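AxyAgu115A (Amphibacillus xylanus NBRC 15112, PDB 6NPS) probably hydrolyses alpha-linked glucuronic acid side groups from xylans, as a glycoside hydrolase of family 115. Local coordinates at residues T54-R57 against D58-S61; A566-L570 against V571-T575; V894-D897 against G898-V901. The protein carries 3 engineered substitutions. All blocks are in the same frame, centred on the assembly; numbering follows the deposited sequence.

Contact 1 (T54-R57 against D58-S61); sequences TKDR and DMLS
Thr54 meets Met59 and Leu60 through its two branches, which part at CB. Its OG1, anti to the backbone N (chi1 -176°), lies 3.6 Å from CB of Met59 and also accepts the backbone N-H of Asp56, two residues on, which defines an ST turn. The methyl CG2 packs against CD2 of Leu60, also at 3.6 Å, with CB of Met59 near it as well. With both branches gone, as in an alanine, the N-H of Asp56 would probably lose its acceptor and a gap is likely to open beside CD2 of Leu60.

Asp56 follows with a double role. Its OD1 receives N of Asp58 at 2.7 Å, on the anti side of the carboxylate and somewhat out of its plane, while its main-chain O receives N of Met59 at 3.0 Å from above the carbonyl plane. The second bond closes the short 3-10 turn, and the methylene CG of Met59 settles at 3.4 Å from CB of Asp56. OD2 of Asp58 stands 4.1 Å from OD1 of Asp56, a proximity of like charges that may be mildly unfavourable, partly offset at Asp56 by the N-H it accepts. Arg57 contributes its carbonyl O, which takes a weak bond from N of Leu60, whereas its guanidinium reaches Glu78, in a salt bridge, and the hydroxyl of Tyr23, in a hydrogen bond.

The turn joins strand 53-54 to strand 60-61 at the protein surface. Backbone bonds tie Thr54, Met59 and Ser61 to residues 20-24, and Leu60 is buried against Tyr23 of strand 20-23 and Ile106 of strand 97-106.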
loop_
_atom_site.group_PDB
_atom_site.type_symbol
_atom_site.label_atom_id
_atom_site.label_comp_id
_atom_site.label_asym_id
_atom_site.label_seq_id
_atom_site.Cartn_x
_atom_site.Cartn_y
_atom_site.Cartn_z
ATOM N N THR A 54 -35.238 -42.525 -48.280
ATOM C CA THR A 54 -36.305 -43.439 -48.655
ATOM C C THR A 54 -35.978 -44.841 -48.166
ATOM O O THR A 54 -34.809 -45.201 -48.013
ATOM C CB THR A 54 -36.549 -43.478 -50.164
ATOM O OG1 THR A 54 -37.671 -44.329 -50.439
ATOM C CG2 THR A 54 -35.334 -44.009 -50.882
ATOM N N LYS A 55 -37.027 -45.625 -47.902
ATOM C CA LYS A 55 -36.864 -47.042 -47.619
ATOM C C LYS A 55 -37.025 -47.914 -48.855
ATOM O O LYS A 55 -36.702 -49.103 -48.800
ATOM C CB LYS A 55 -37.867 -47.488 -46.550
ATOM C CG LYS A 55 -37.783 -46.686 -45.276
ATOM C CD LYS A 55 -39.040 -46.857 -44.432
ATOM C CE LYS A 55 -39.348 -45.599 -43.621
ATOM N NZ LYS A 55 -40.670 -45.686 -42.928
ATOM N N ASP A 56 -37.502 -47.361 -49.963
ATOM C CA ASP A 56 -37.702 -48.113 -51.197
ATOM C C ASP A 56 -36.481 -47.918 -52.089
ATOM O O ASP A 56 -36.141 -46.781 -52.453
ATOM C CB ASP A 56 -38.984 -47.655 -51.895
ATOM C CG ASP A 56 -39.315 -48.469 -53.148
ATOM O OD1 ASP A 56 -38.386 -48.938 -53.842
ATOM O OD2 ASP A 56 -40.519 -48.632 -53.451
ATOM N N ARG A 57 -35.822 -48.996 -52.435
ATOM C CA ARG A 57 -34.646 -48.887 -53.257
ATOM C C ARG A 57 -34.891 -48.361 -54.657
ATOM O O ARG A 57 -34.022 -47.817 -55.271
ATOM C CB ARG A 57 -33.910 -50.193 -53.324
ATOM C CG ARG A 57 -33.157 -50.490 -52.075
ATOM C CD ARG A 57 -33.382 -51.894 -51.625
ATOM N NE ARG A 57 -32.309 -52.720 -52.087
ATOM C CZ ARG A 57 -31.473 -53.342 -51.296
ATOM N NH1 ARG A 57 -31.591 -53.216 -50.022
ATOM N NH2 ARG A 57 -30.541 -54.091 -51.796
ATOM N N ASP A 58 -36.057 -48.589 -55.190
ATOM C CA ASP A 58 -36.335 -48.025 -56.504
ATOM C C ASP A 58 -36.556 -46.520 -56.469
ATOM O O ASP A 58 -36.666 -45.904 -57.530
ATOM C CB ASP A 58 -37.541 -48.716 -57.112
ATOM C CG ASP A 58 -37.190 -50.066 -57.683
ATOM O OD1 ASP A 58 -36.220 -50.131 -58.475
ATOM O OD2 ASP A 58 -37.884 -51.054 -57.352
ATOM N N MET A 59 -36.598 -45.930 -55.281
ATOM C CA MET A 59 -36.804 -44.489 -55.147
ATOM C C MET A 59 -35.513 -43.697 -54.916
ATOM O O MET A 59 -35.558 -42.492 -54.669
ATOM C CB MET A 59 -37.802 -44.197 -54.023
ATOM C CG MET A 59 -39.056 -45.054 -54.068
ATOM S SD MET A 59 -40.368 -44.318 -55.060
ATOM C CE MET A 59 -40.723 -42.840 -54.112
ATOM N N LEU A 60 -34.368 -44.370 -54.995
ATOM C CA LEU A 60 -33.091 -43.726 -54.742
ATOM C C LEU A 60 -32.679 -42.899 -55.957
ATOM O O LEU A 60 -33.118 -43.138 -57.085
ATOM C CB LEU A 60 -32.023 -44.774 -54.439
ATOM C CG LEU A 60 -32.165 -45.478 -53.091
ATOM C CD1 LEU A 60 -31.166 -46.634 -52.960
ATOM C CD2 LEU A 60 -31.896 -44.404 -52.027
ATOM N N SER A 61 -31.812 -41.936 -55.706
ATOM C CA SER A 61 -31.254 -41.142 -56.784
ATOM C C SER A 61 -30.193 -41.956 -57.530
ATOM O O SER A 61 -29.639 -42.927 -57.007
ATOM C CB SER A 61 -30.673 -39.848 -56.196
ATOM O OG SER A 61 -29.568 -39.362 -56.935
#

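Contact 2 (A566-L570 against V571-T575); sequences AYFAL and VYYPT
Val571 N gives O of Tyr567 an ordinary alpha-type bond of 2.8 Å, and Tyr572 N adds a wider one of 2.9 Å, spanning five residues, which marks a pi-type turn within helix 564-596. The two donors reach Tyr567 O from opposite faces of its carbonyl plane. A chi1 of 179° carries CG1 of Val571 to CE1 of the Tyr567 ring.

Tyr572 is wedged between two rings of the preceding turn. Its CB sits 3.5 Å from CE2 of Tyr567, and the hydroxyl of Tyr567, bonded to O of Ala552 in helix 537-558, lies at the Tyr572 ring edge in its plane. CD2 of Tyr572 meets CE1 of Phe568 with the planes inclined at 35°.

Tyr573 continues the five-residue spacing, its N bonding to Phe568 O in the carbonyl plane. Its CB packs on CE2 of Phe568, while its ring runs on to stack with Tyr623 of helix 601-629.

Pro574 has no N-H to give the turn before, and the helix kinks there. The short axes of 566-570 and 571-575 diverge by 26°, to which the wide turn may also contribute. CD of Pro574 rests 3.5 Å from O of Ala569, and its CG 3.6 Å from O of Leu570.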
loop_
_atom_site.group_PDB
_atom_site.type_symbol
_atom_site.label_atom_id
_atom_site.label_comp_id
_atom_site.label_asym_id
_atom_site.label_seq_id
_atom_site.Cartn_x
_atom_site.Cartn_y
_atom_site.Cartn_z
ATOM N N ALA A 566 -20.591 -16.529 -35.269
ATOM C CA ALA A 566 -19.456 -17.431 -35.078
ATOM C C ALA A 566 -18.164 -16.674 -34.818
ATOM O O ALA A 566 -17.398 -17.045 -33.931
ATOM C CB ALA A 566 -19.314 -18.353 -36.302
ATOM N N TYR A 567 -17.884 -15.618 -35.583
ATOM C CA TYR A 567 -16.727 -14.787 -35.270
ATOM C C TYR A 567 -16.793 -14.280 -33.822
ATOM O O TYR A 567 -15.828 -14.396 -33.051
ATOM C CB TYR A 567 -16.619 -13.613 -36.260
ATOM C CG TYR A 567 -15.493 -12.697 -35.849
ATOM C CD1 TYR A 567 -14.168 -13.124 -35.916
ATOM C CD2 TYR A 567 -15.750 -11.435 -35.349
ATOM C CE1 TYR A 567 -13.139 -12.324 -35.493
ATOM C CE2 TYR A 567 -14.726 -10.631 -34.922
ATOM C CZ TYR A 567 -13.431 -11.079 -35.014
ATOM O OH TYR A 567 -12.418 -10.269 -34.582
ATOM N N PHE A 568 -17.940 -13.749 -33.425
ATOM C CA PHE A 568 -18.067 -13.170 -32.091
ATOM C C PHE A 568 -17.881 -14.224 -30.996
ATOM O O PHE A 568 -17.125 -14.025 -30.042
ATOM C CB PHE A 568 -19.446 -12.510 -31.944
ATOM C CG PHE A 568 -19.571 -11.701 -30.686
ATOM C CD1 PHE A 568 -19.314 -10.334 -30.703
ATOM C CD2 PHE A 568 -19.904 -12.299 -29.482
ATOM C CE1 PHE A 568 -19.397 -9.581 -29.534
ATOM C CE2 PHE A 568 -19.967 -11.557 -28.312
ATOM C CZ PHE A 568 -19.721 -10.189 -28.345
ATOM N N ALA A 569 -18.596 -15.348 -31.098
ATOM C CA ALA A 569 -18.543 -16.336 -30.028
ATOM C C ALA A 569 -17.212 -17.080 -29.984
ATOM O O ALA A 569 -16.743 -17.428 -28.897
ATOM C CB ALA A 569 -19.694 -17.330 -30.184
ATOM N N LEU A 570 -16.563 -17.293 -31.130
ATOM C CA LEU A 570 -15.345 -18.090 -31.159
ATOM C C LEU A 570 -14.074 -17.253 -31.045
ATOM O O LEU A 570 -13.039 -17.779 -30.610
ATOM C CB LEU A 570 -15.287 -18.922 -32.459
ATOM C CG LEU A 570 -16.365 -20.033 -32.603
ATOM C CD1 LEU A 570 -16.281 -20.797 -33.932
ATOM C CD2 LEU A 570 -16.341 -21.035 -31.434
ATOM N N VAL A 571 -14.083 -16.003 -31.513
ATOM C CA VAL A 571 -12.821 -15.267 -31.585
ATOM C C VAL A 571 -12.944 -13.942 -30.824
ATOM O O VAL A 571 -12.158 -13.645 -29.921
ATOM C CB VAL A 571 -12.420 -15.035 -33.053
ATOM C CG1 VAL A 571 -11.116 -14.239 -33.116
ATOM C CG2 VAL A 571 -12.302 -16.382 -33.771
ATOM N N TYR A 572 -13.932 -13.127 -31.186
ATOM C CA TYR A 572 -13.972 -11.768 -30.663
ATOM C C TYR A 572 -14.228 -11.749 -29.153
ATOM O O TYR A 572 -13.521 -11.072 -28.403
ATOM C CB TYR A 572 -15.049 -10.969 -31.415
ATOM C CG TYR A 572 -15.071 -9.494 -31.065
ATOM C CD1 TYR A 572 -14.214 -8.589 -31.714
ATOM C CD2 TYR A 572 -15.958 -9.003 -30.106
ATOM C CE1 TYR A 572 -14.253 -7.221 -31.386
ATOM C CE2 TYR A 572 -16.002 -7.659 -29.773
ATOM C CZ TYR A 572 -15.156 -6.777 -30.421
ATOM O OH TYR A 572 -15.202 -5.455 -30.097
ATOM N N TYR A 573 -15.260 -12.459 -28.685
ATOM C CA TYR A 573 -15.579 -12.405 -27.256
ATOM C C TYR A 573 -14.446 -12.967 -26.380
ATOM O O TYR A 573 -14.022 -12.275 -25.443
ATOM C CB TYR A 573 -16.926 -13.122 -27.027
ATOM C CG TYR A 573 -17.235 -13.304 -25.560
ATOM C CD1 TYR A 573 -17.528 -12.211 -24.761
ATOM C CD2 TYR A 573 -17.213 -14.564 -24.970
ATOM C CE1 TYR A 573 -17.803 -12.362 -23.397
ATOM C CE2 TYR A 573 -17.494 -14.729 -23.623
ATOM C CZ TYR A 573 -17.760 -13.618 -22.843
ATOM O OH TYR A 573 -18.007 -13.761 -21.505
ATOM N N PRO A 574 -13.919 -14.190 -26.605
ATOM C CA PRO A 574 -12.735 -14.643 -25.822
ATOM C C PRO A 574 -11.544 -13.684 -25.887
ATOM O O PRO A 574 -10.851 -13.497 -24.879
ATOM C CB PRO A 574 -12.353 -15.986 -26.477
ATOM C CG PRO A 574 -13.469 -16.361 -27.298
ATOM C CD PRO A 574 -14.324 -15.170 -27.617
ATOM N N THR A 575 -11.206 -13.158 -27.072
ATOM C CA THR A 575 -10.034 -12.277 -27.177
ATOM C C THR A 575 -10.238 -11.004 -26.387
ATOM O O THR A 575 -9.447 -10.664 -25.501
ATOM C CB THR A 575 -9.747 -11.907 -28.645
ATOM O OG1 THR A 575 -9.518 -13.095 -29.373
ATOM C CG2 THR A 575 -8.497 -10.989 -28.744
#

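Contact 3 (V894-D897 against G898-V901); sequences VLPD and GYHV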
loop_
_atom_site.group_PDB
_atom_site.type_symbol
_atom_site.label_atom_id
_atom_site.label_comp_id
_atom_site.label_asym_id
_atom_site.label_seq_id
_atom_site.Cartn_x
_atom_site.Cartn_y
_atom_site.Cartn_z
ATOM N N VAL A 894 15.175 -29.508 -7.977
ATOM C CA VAL A 894 14.670 -28.222 -8.453
ATOM C C VAL A 894 13.368 -27.841 -7.755
ATOM O O VAL A 894 12.738 -26.841 -8.114
ATOM C CB VAL A 894 14.466 -28.211 -9.985
ATOM C CG1 VAL A 894 15.781 -28.512 -10.703
ATOM C CG2 VAL A 894 13.371 -29.186 -10.402
ATOM N N LEU A 895 12.962 -28.608 -6.754
ATOM C CA LEU A 895 11.746 -28.343 -5.971
ATOM C C LEU A 895 12.062 -27.773 -4.582
ATOM O O LEU A 895 13.133 -28.028 -4.032
ATOM C CB LEU A 895 10.931 -29.628 -5.780
ATOM C CG LEU A 895 10.381 -30.239 -7.067
ATOM C CD1 LEU A 895 9.577 -31.468 -6.737
ATOM C CD2 LEU A 895 9.533 -29.243 -7.780
ATOM N N PRO A 896 11.126 -27.026 -3.976
ATOM C CA PRO A 896 11.278 -26.623 -2.569
ATOM C C PRO A 896 11.241 -27.789 -1.602
ATOM O O PRO A 896 10.587 -28.815 -1.835
ATOM C CB PRO A 896 10.067 -25.713 -2.322
ATOM C CG PRO A 896 9.613 -25.290 -3.636
ATOM C CD PRO A 896 9.948 -26.399 -4.602
ATOM N N ASP A 897 11.920 -27.592 -0.472
ATOM C CA ASP A 897 11.770 -28.490 0.665
ATOM C C ASP A 897 10.293 -28.698 0.983
ATOM O O ASP A 897 9.517 -27.737 1.044
ATOM C CB ASP A 897 12.474 -27.912 1.900
ATOM C CG ASP A 897 13.945 -27.624 1.662
ATOM O OD1 ASP A 897 14.374 -26.479 1.939
ATOM O OD2 ASP A 897 14.674 -28.539 1.218
ATOM N N GLY A 898 9.911 -29.958 1.171
ATOM C CA GLY A 898 8.551 -30.276 1.561
ATOM C C GLY A 898 7.498 -30.067 0.498
ATOM O O GLY A 898 6.307 -30.005 0.826
ATOM N N TYR A 899 7.897 -29.969 -0.771
ATOM C CA TYR A 899 6.954 -29.674 -1.838
ATOM C C TYR A 899 5.858 -30.728 -1.929
ATOM O O TYR A 899 6.112 -31.926 -1.790
ATOM C CB TYR A 899 7.695 -29.593 -3.172
ATOM C CG TYR A 899 6.780 -29.303 -4.312
ATOM C CD1 TYR A 899 6.522 -27.997 -4.691
ATOM C CD2 TYR A 899 6.180 -30.339 -5.036
ATOM C CE1 TYR A 899 5.675 -27.723 -5.743
ATOM C CE2 TYR A 899 5.334 -30.065 -6.101
ATOM C CZ TYR A 899 5.087 -28.761 -6.432
ATOM O OH TYR A 899 4.256 -28.464 -7.465
ATOM N N HIS A 900 4.633 -30.284 -2.205
ATOM C CA HIS A 900 3.554 -31.224 -2.505
ATOM C C HIS A 900 2.397 -30.444 -3.102
ATOM O O HIS A 900 2.165 -29.287 -2.743
ATOM C CB HIS A 900 3.096 -32.021 -1.255
ATOM C CG HIS A 900 2.562 -31.162 -0.148
ATOM N ND1 HIS A 900 3.381 -30.417 0.673
ATOM C CD2 HIS A 900 1.294 -30.926 0.275
ATOM C CE1 HIS A 900 2.641 -29.754 1.549
ATOM N NE2 HIS A 900 1.373 -30.046 1.327
ATOM N N VAL A 901 1.688 -31.079 -4.033
ATOM C CA VAL A 901 0.472 -30.475 -4.558
ATOM C C VAL A 901 -0.458 -30.104 -3.404
ATOM O O VAL A 901 -0.604 -30.852 -2.421
ATOM C CB VAL A 901 -0.183 -31.447 -5.559
ATOM C CG1 VAL A 901 -1.550 -30.947 -6.002
ATOM C CG2 VAL A 901 0.749 -31.639 -6.772
#
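Pro896 and Tyr899 close a type II beta turn, with Asp897 and Gly898 at its corners, in the loop between strand 890-893 and helix 904-912 of the family 115 C-terminal region. The hydrogen bond from Tyr899 N to Pro896 O, 3.1 Å long and clearly bent, closes the turn, with the donor above the carbonyl plane. The corner torsions make it type II: Asp897 has negative phi and a large positive psi, and Gly898, in the third position, has a positive phi of 71°. A side chain on Gly898 would bring its first carbon against O of Asp897, so the lack of one relieves a steric conflict.

The apolar contacts lie along one side of the turn. A chi1 of 179° extends the Tyr899 ring beside Pro896, the two side chains pointing the same way, with CD1 of Tyr899 3.8 Å from CD of Pro896. Leu895 comes in at a slant: its CD2 lies over one face of the ring, and its CD1 is 4.0 Å from CD2 of Tyr899. Trp906 of helix 904-912 and Arg915 also touch the Tyr899 side chain.

Two polar bonds involve Tyr899 and His900. The Tyr899 hydroxyl hydrogen-bonds to OD1 of Asn870. Just past the turn, the His900 ring folds back along the chain: its ND1 donates to Gly898 O at 3.0 Å, nearly straight at 167°, with that oxygen lying in the imidazole plane.

In the fold
The three contacts follow one another along the chain and share no helix, strand or sheet. Contact 1 is a surface turn in the N-terminal region, its centre about 48 Å from that of the chain. Contact 2 is wholly buried on helix 564-596, packed among helices 500-519, 537-558 and 601-629, and its centre lies about 43 Å from that of contact 1. Contact 3 is a surface loop in the C-terminal family 115 region, with centres about 39 Å from contact 2 and 69 Å from contact 1. Nearest atoms remain at least about 27 Å apart, so none touches another, and each is local to its own part of this multidomain protein.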